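Local coordinates for protein isoaspartyl dipeptidase (Fervidobacterium islandicum, PDB 7CDH) that probably hydrolyses isoaspartyl (beta-aspartyl) dipeptides as a zinc-dependent M38 metallopeptidase of the amidohydrolase family, at residues A[194-199]-A[229-234]; A[220-225]-A[236-241]. All coordinates share one frame; numbering follows the deposited sequence.

Contact 1. Residues A[194-199]-A[229-234]; sequences FHVGSG and RKLFEQ. With ZN (zinc ion), chain K.
In the TIM barrel of this amidohydrolase, V196 at the C-terminal end of strand 191-196 packs against L231 in the first turn of helix 229-240. The touch is apolar and small, with 82 Å² buried in all. V196 CG1 lies 3.8 Å from L231 CD2, and the two side chains cross obliquely. Both reach out in the same way. The CG1 branch of V196 stands anti to its backbone nitrogen (chi1 -175°), and CG2 turns to the nitrogen side, so CG1 is the methyl offered to the helix. L231 also carries CG anti to the nitrogen (chi1 -175°), toward the strand. Its chi2 of 48°, measured to CD1, leaves CD2 roughly anti to CA, so CD2 is the leading methyl. The same methyl lies 4.2 Å from G197 O, a loose contact just past the strand end. No hydrogen bond joins the two segments. I203 also packs on V196 and M225 on L231, so the pair belongs to a larger buried apolar layer. R227, just before the helix, adds a polar tie by donating a hydrogen bond from NE to V196 O.

One residue earlier the strand serves the metal. H195 ND1 binds the zinc ion at 2.1 Å, and E156 and H224 complete the protein ligands of this ion. Its other nitrogen, NE2, is hydrogen-bonded to D161 OD2. With both nitrogens engaged, the ring is probably held in its rotation, and the carboxylate would probably make ND1 a stronger ligand. Successive residues thus divide the work: H195 binds zinc, while V196 meets the outer helix. This is the arrangement of a metal-dependent amidohydrolase, a TIM barrel with its metal ligands at the C-terminal ends of the strands.

Contact 2. Residues A[220-225]-A[236-241]; sequences LYPTHM and LEFAKR. With ZN (zinc ion), chain K.
F238 holds CG anti to its backbone nitrogen (chi1 -177°), which sends the ring from helix 229-240 toward strand 220-223. There it meets L220 CB, which the strand backbone directs toward the helix. The contact is a helix-on-strand packing in the wall of the TIM barrel. Three buried residues make it, and F238 gives the largest share of the 136 Å².

The far end of the ring does the touching. F238 CZ sits 3.9 Å from L220 CB. The carbonyl oxygen L220 O approaches the ring edge in its plane, 3.5 Å from CZ. P222 and F238 reach toward each other from opposite directions, and P222 CD lies 3.9 Å from F238 CE2, at an oblique angle to the ring. F207 of helix 204-212 and I245 of strand 245-248 also pack on F238, so the ring fills the space between helices and strands. Replacing F238 with alanine would remove the ring and is likely to open a gap beside L220 and P222, leaving both without their partner on the helix.

At the helix end, R241 turns back one turn to E237. R241 NE donates to E237 OE1 at 3.2 Å, nearly straight at 167°, in a salt bridge that uses the anti lone pair of the carboxylate. R241 NH1 forms a second salt bridge, to E211.

Beyond the strand, H224 binds the zinc ion. T248 OG1 is hydrogen-bonded to H224 ND1 and helps orient the ring. T223 CG2 lies over the rim of one ring face, 3.6 Å above its plane, while H224 NE2 meets the zinc ion at 2.3 Å.

In the fold
Following the chain from the N terminus, the first segment reached is on strand 191-196. The chain then passes helix 204-212 and returns along strand 220-223 before helix 229-240. Contact 1 closes the longer loop, from 194-199 to 229-234. Contact 2 closes a short one, from 220-225 to 236-241. Their segments alternate, so the two loops cross. Both end on the same helix, with contact 1 at its start and contact 2 near its finish. The two strands are parallel neighbours, joined by probable hydrogen bonds between T223 N and F194 O and between F194 N and Y221 O. Together the contacts tie one outer helix to two adjacent barrel strands that share a zinc ion.

Contact 1. Residues A[194-199]-A[229-234]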
loop_
_atom_site.group_PDB
_atom_site.type_symbol
_atom_site.label_atom_id
_atom_site.label_comp_id
_atom_site.label_asym_id
_atom_site.label_seq_id
_atom_site.Cartn_x
_atom_site.Cartn_y
_atom_site.Cartn_z
ATOM N N PHE A 194 -18.244 -22.268 -11.042
ATOM C CA PHE A 194 -19.283 -21.705 -10.148
ATOM C C PHE A 194 -19.733 -22.817 -9.217
ATOM O O PHE A 194 -20.192 -23.850 -9.723
ATOM C CB PHE A 194 -20.474 -21.167 -10.935
ATOM C CG PHE A 194 -20.128 -19.978 -11.778
ATOM C CD1 PHE A 194 -19.988 -18.727 -11.211
ATOM C CD2 PHE A 194 -19.884 -20.119 -13.126
ATOM C CE1 PHE A 194 -19.643 -17.635 -11.989
ATOM C CE2 PHE A 194 -19.527 -19.024 -13.902
ATOM C CZ PHE A 194 -19.414 -17.785 -13.329
ATOM N N HIS A 195 -19.556 -22.622 -7.910
ATOM C CA HIS A 195 -20.330 -23.364 -6.899
ATOM C C HIS A 195 -21.766 -22.855 -6.950
ATOM O O HIS A 195 -21.997 -21.675 -6.634
ATOM C CB HIS A 195 -19.732 -23.211 -5.514
ATOM C CG HIS A 195 -20.643 -23.689 -4.443
ATOM N ND1 HIS A 195 -20.517 -24.945 -3.897
ATOM C CD2 HIS A 195 -21.723 -23.104 -3.872
ATOM C CE1 HIS A 195 -21.476 -25.099 -2.992
ATOM N NE2 HIS A 195 -22.234 -23.977 -2.946
ATOM N N VAL A 196 -22.704 -23.711 -7.336
ATOM C CA VAL A 196 -24.126 -23.292 -7.366
ATOM C C VAL A 196 -24.841 -23.895 -6.169
ATOM O O VAL A 196 -24.901 -25.122 -6.064
ATOM C CB VAL A 196 -24.837 -23.671 -8.669
ATOM C CG1 VAL A 196 -26.244 -23.094 -8.660
ATOM C CG2 VAL A 196 -24.062 -23.203 -9.888
ATOM N N GLY A 197 -25.367 -23.039 -5.306
ATOM C CA GLY A 197 -26.116 -23.472 -4.128
ATOM C C GLY A 197 -27.554 -23.747 -4.502
ATOM O O GLY A 197 -27.829 -23.947 -5.680
ATOM N N SER A 198 -28.447 -23.735 -3.523
ATOM C CA SER A 198 -29.847 -24.167 -3.698
ATOM C C SER A 198 -30.743 -22.933 -3.805
ATOM O O SER A 198 -31.953 -23.106 -3.837
ATOM C CB SER A 198 -30.225 -25.049 -2.566
ATOM O OG SER A 198 -29.872 -24.415 -1.353
ATOM N N GLY A 199 -30.158 -21.733 -3.872
ATOM C CA GLY A 199 -30.924 -20.488 -4.011
ATOM C C GLY A 199 -31.756 -20.457 -5.287
ATOM O O GLY A 199 -31.342 -21.045 -6.308
ATOM N N ARG A 229 -33.730 -31.586 -9.425
ATOM C CA ARG A 229 -34.272 -31.743 -10.806
ATOM C C ARG A 229 -34.402 -30.343 -11.423
ATOM O O ARG A 229 -34.046 -30.192 -12.576
ATOM C CB ARG A 229 -35.600 -32.521 -10.885
ATOM C CG ARG A 229 -36.044 -32.759 -12.328
ATOM C CD ARG A 229 -37.170 -33.741 -12.637
ATOM N NE ARG A 229 -36.781 -35.145 -12.508
ATOM C CZ ARG A 229 -36.978 -35.905 -11.419
ATOM N NH1 ARG A 229 -37.564 -35.414 -10.337
ATOM N NH2 ARG A 229 -36.583 -37.167 -11.408
ATOM N N LYS A 230 -34.895 -29.353 -10.681
ATOM C CA LYS A 230 -35.145 -27.999 -11.237
ATOM C C LYS A 230 -33.798 -27.403 -11.693
ATOM O O LYS A 230 -33.704 -26.909 -12.844
ATOM C CB LYS A 230 -35.918 -27.151 -10.224
ATOM C CG LYS A 230 -36.364 -25.792 -10.752
ATOM C CD LYS A 230 -37.610 -25.212 -10.071
ATOM C CE LYS A 230 -37.612 -23.696 -9.998
ATOM N NZ LYS A 230 -37.055 -23.196 -8.714
ATOM N N LEU A 231 -32.752 -27.497 -10.872
ATOM C CA LEU A 231 -31.422 -26.973 -11.276
ATOM C C LEU A 231 -30.887 -27.769 -12.471
ATOM O O LEU A 231 -30.291 -27.147 -13.393
ATOM C CB LEU A 231 -30.429 -27.026 -10.113
ATOM C CG LEU A 231 -29.078 -26.394 -10.408
ATOM C CD1 LEU A 231 -29.242 -25.017 -11.037
ATOM C CD2 LEU A 231 -28.247 -26.325 -9.150
ATOM N N PHE A 232 -31.027 -29.090 -12.457
ATOM C CA PHE A 232 -30.486 -29.931 -13.551
ATOM C C PHE A 232 -31.187 -29.597 -14.871
ATOM O O PHE A 232 -30.485 -29.525 -15.921
ATOM C CB PHE A 232 -30.551 -31.412 -13.214
ATOM C CG PHE A 232 -30.041 -32.259 -14.341
ATOM C CD1 PHE A 232 -28.697 -32.246 -14.666
ATOM C CD2 PHE A 232 -30.915 -33.013 -15.118
ATOM C CE1 PHE A 232 -28.215 -33.043 -15.697
ATOM C CE2 PHE A 232 -30.434 -33.783 -16.162
ATOM C CZ PHE A 232 -29.087 -33.814 -16.438
ATOM N N GLU A 233 -32.482 -29.292 -14.848
ATOM C CA GLU A 233 -33.172 -28.919 -16.108
ATOM C C GLU A 233 -32.730 -27.499 -16.539
ATOM O O GLU A 233 -32.505 -27.314 -17.748
ATOM C CB GLU A 233 -34.647 -29.360 -16.060
ATOM C CG GLU A 233 -35.562 -28.658 -15.072
ATOM C CD GLU A 233 -36.962 -29.282 -14.988
ATOM O OE1 GLU A 233 -37.981 -28.518 -14.942
ATOM O OE2 GLU A 233 -37.043 -30.545 -14.977
ATOM N N GLN A 234 -32.404 -26.570 -15.633
ATOM C CA GLN A 234 -31.687 -25.316 -16.015
ATOM C C GLN A 234 -30.330 -25.700 -16.649
ATOM O O GLN A 234 -29.902 -25.075 -17.670
ATOM C CB GLN A 234 -31.519 -24.394 -14.808
ATOM C CG GLN A 234 -32.514 -23.237 -14.658
ATOM C CD GLN A 234 -31.871 -22.003 -14.011
ATOM O OE1 GLN A 234 -31.211 -22.043 -12.951
ATOM N NE2 GLN A 234 -32.033 -20.855 -14.665
HETATM ZN ZN ZN K . -19.001 -26.413 -4.045
#

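Contact 2. Residues A[220-225]-A[236-241]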
loop_
_atom_site.group_PDB
_atom_site.type_symbol
_atom_site.label_atom_id
_atom_site.label_comp_id
_atom_site.label_asym_id
_atom_site.label_seq_id
_atom_site.Cartn_x
_atom_site.Cartn_y
_atom_site.Cartn_z
ATOM N N LEU A 220 -17.619 -21.085 -18.778
ATOM C CA LEU A 220 -18.569 -21.058 -17.640
ATOM C C LEU A 220 -18.924 -22.492 -17.303
ATOM O O LEU A 220 -19.552 -23.149 -18.104
ATOM C CB LEU A 220 -19.818 -20.258 -17.990
ATOM C CG LEU A 220 -19.598 -18.881 -18.614
ATOM C CD1 LEU A 220 -20.943 -18.245 -18.957
ATOM C CD2 LEU A 220 -18.766 -17.956 -17.719
ATOM N N TYR A 221 -18.528 -22.929 -16.125
ATOM C CA TYR A 221 -18.490 -24.343 -15.746
ATOM C C TYR A 221 -19.121 -24.435 -14.380
ATOM O O TYR A 221 -18.412 -24.426 -13.393
ATOM C CB TYR A 221 -17.034 -24.774 -15.729
ATOM C CG TYR A 221 -16.802 -26.240 -15.500
ATOM C CD1 TYR A 221 -17.493 -27.207 -16.216
ATOM C CD2 TYR A 221 -15.831 -26.659 -14.617
ATOM C CE1 TYR A 221 -17.238 -28.559 -16.037
ATOM C CE2 TYR A 221 -15.568 -28.003 -14.420
ATOM C CZ TYR A 221 -16.273 -28.957 -15.127
ATOM O OH TYR A 221 -15.959 -30.269 -14.935
ATOM N N PRO A 222 -20.462 -24.446 -14.282
ATOM C CA PRO A 222 -21.134 -24.596 -12.990
ATOM C C PRO A 222 -21.036 -26.031 -12.459
ATOM O O PRO A 222 -21.066 -26.895 -13.264
ATOM C CB PRO A 222 -22.580 -24.246 -13.324
ATOM C CG PRO A 222 -22.740 -24.702 -14.754
ATOM C CD PRO A 222 -21.414 -24.323 -15.395
ATOM N N THR A 223 -20.971 -26.238 -11.141
ATOM C CA THR A 223 -20.991 -27.588 -10.516
ATOM C C THR A 223 -22.205 -27.687 -9.579
ATOM O O THR A 223 -22.940 -26.693 -9.467
ATOM C CB THR A 223 -19.633 -27.921 -9.872
ATOM O OG1 THR A 223 -19.683 -29.278 -9.414
ATOM C CG2 THR A 223 -19.266 -27.001 -8.729
ATOM N N HIS A 224 -22.401 -28.849 -8.943
ATOM C CA HIS A 224 -23.578 -29.182 -8.096
ATOM C C HIS A 224 -24.854 -29.075 -8.922
ATOM O O HIS A 224 -25.874 -28.755 -8.388
ATOM C CB HIS A 224 -23.658 -28.288 -6.847
ATOM C CG HIS A 224 -22.342 -28.243 -6.166
ATOM N ND1 HIS A 224 -21.655 -29.397 -5.866
ATOM C CD2 HIS A 224 -21.546 -27.212 -5.831
ATOM C CE1 HIS A 224 -20.484 -29.086 -5.365
ATOM N NE2 HIS A 224 -20.401 -27.759 -5.329
ATOM N N MET A 225 -24.763 -29.331 -10.205
ATOM C CA MET A 225 -25.889 -29.135 -11.145
ATOM C C MET A 225 -26.880 -30.313 -11.106
ATOM O O MET A 225 -27.907 -30.155 -11.709
ATOM C CB MET A 225 -25.327 -28.903 -12.542
ATOM C CG MET A 225 -24.665 -27.541 -12.610
ATOM S SD MET A 225 -25.768 -26.174 -12.163
ATOM C CE MET A 225 -26.913 -26.217 -13.541
ATOM N N LEU A 236 -29.540 -28.542 -18.399
ATOM C CA LEU A 236 -29.739 -29.070 -19.781
ATOM C C LEU A 236 -30.068 -27.921 -20.731
ATOM O O LEU A 236 -29.625 -27.971 -21.882
ATOM C CB LEU A 236 -30.832 -30.133 -19.809
ATOM C CG LEU A 236 -30.498 -31.420 -19.072
ATOM C CD1 LEU A 236 -31.658 -32.391 -19.155
ATOM C CD2 LEU A 236 -29.219 -32.038 -19.604
ATOM N N GLU A 237 -30.736 -26.876 -20.273
ATOM C CA GLU A 237 -30.957 -25.715 -21.161
ATOM C C GLU A 237 -29.596 -25.077 -21.462
ATOM O O GLU A 237 -29.371 -24.671 -22.640
ATOM C CB GLU A 237 -31.962 -24.726 -20.582
ATOM C CG GLU A 237 -32.223 -23.571 -21.551
ATOM C CD GLU A 237 -32.557 -23.986 -22.987
ATOM O OE1 GLU A 237 -31.993 -23.344 -23.944
ATOM O OE2 GLU A 237 -33.361 -24.978 -23.141
ATOM N N PHE A 238 -28.696 -25.053 -20.469
ATOM C CA PHE A 238 -27.335 -24.473 -20.596
ATOM C C PHE A 238 -26.509 -25.341 -21.556
ATOM O O PHE A 238 -25.802 -24.760 -22.420
ATOM C CB PHE A 238 -26.711 -24.306 -19.202
ATOM C CG PHE A 238 -25.355 -23.660 -19.173
ATOM C CD1 PHE A 238 -25.221 -22.305 -19.374
ATOM C CD2 PHE A 238 -24.219 -24.412 -18.949
ATOM C CE1 PHE A 238 -23.975 -21.709 -19.351
ATOM C CE2 PHE A 238 -22.966 -23.815 -18.933
ATOM C CZ PHE A 238 -22.851 -22.456 -19.103
ATOM N N ALA A 239 -26.557 -26.671 -21.415
ATOM C CA ALA A 239 -25.916 -27.638 -22.356
ATOM C C ALA A 239 -26.421 -27.415 -23.780
ATOM O O ALA A 239 -25.563 -27.442 -24.702
ATOM C CB ALA A 239 -26.165 -29.080 -21.979
ATOM N N LYS A 240 -27.738 -27.212 -23.953
ATOM C CA LYS A 240 -28.334 -27.083 -25.309
ATOM C C LYS A 240 -27.719 -25.860 -25.967
ATOM O O LYS A 240 -27.562 -25.891 -27.175
ATOM C CB LYS A 240 -29.857 -26.978 -25.329
ATOM C CG LYS A 240 -30.576 -28.317 -25.252
ATOM C CD LYS A 240 -32.026 -28.173 -24.868
ATOM C CE LYS A 240 -32.601 -29.444 -24.299
ATOM N NZ LYS A 240 -33.773 -29.139 -23.447
ATOM N N ARG A 241 -27.276 -24.869 -25.201
ATOM C CA ARG A 241 -26.630 -23.692 -25.830
ATOM C C ARG A 241 -25.126 -23.869 -25.992
ATOM O O ARG A 241 -24.511 -22.916 -26.461
ATOM C CB ARG A 241 -26.943 -22.435 -25.033
ATOM C CG ARG A 241 -28.418 -22.313 -24.730
ATOM C CD ARG A 241 -28.773 -20.874 -24.595
ATOM N NE ARG A 241 -30.062 -20.734 -23.941
ATOM C CZ ARG A 241 -30.551 -19.574 -23.533
ATOM N NH1 ARG A 241 -29.833 -18.468 -23.696
ATOM N NH2 ARG A 241 -31.732 -19.527 -22.938
HETATM ZN ZN ZN K . -19.001 -26.413 -4.045
#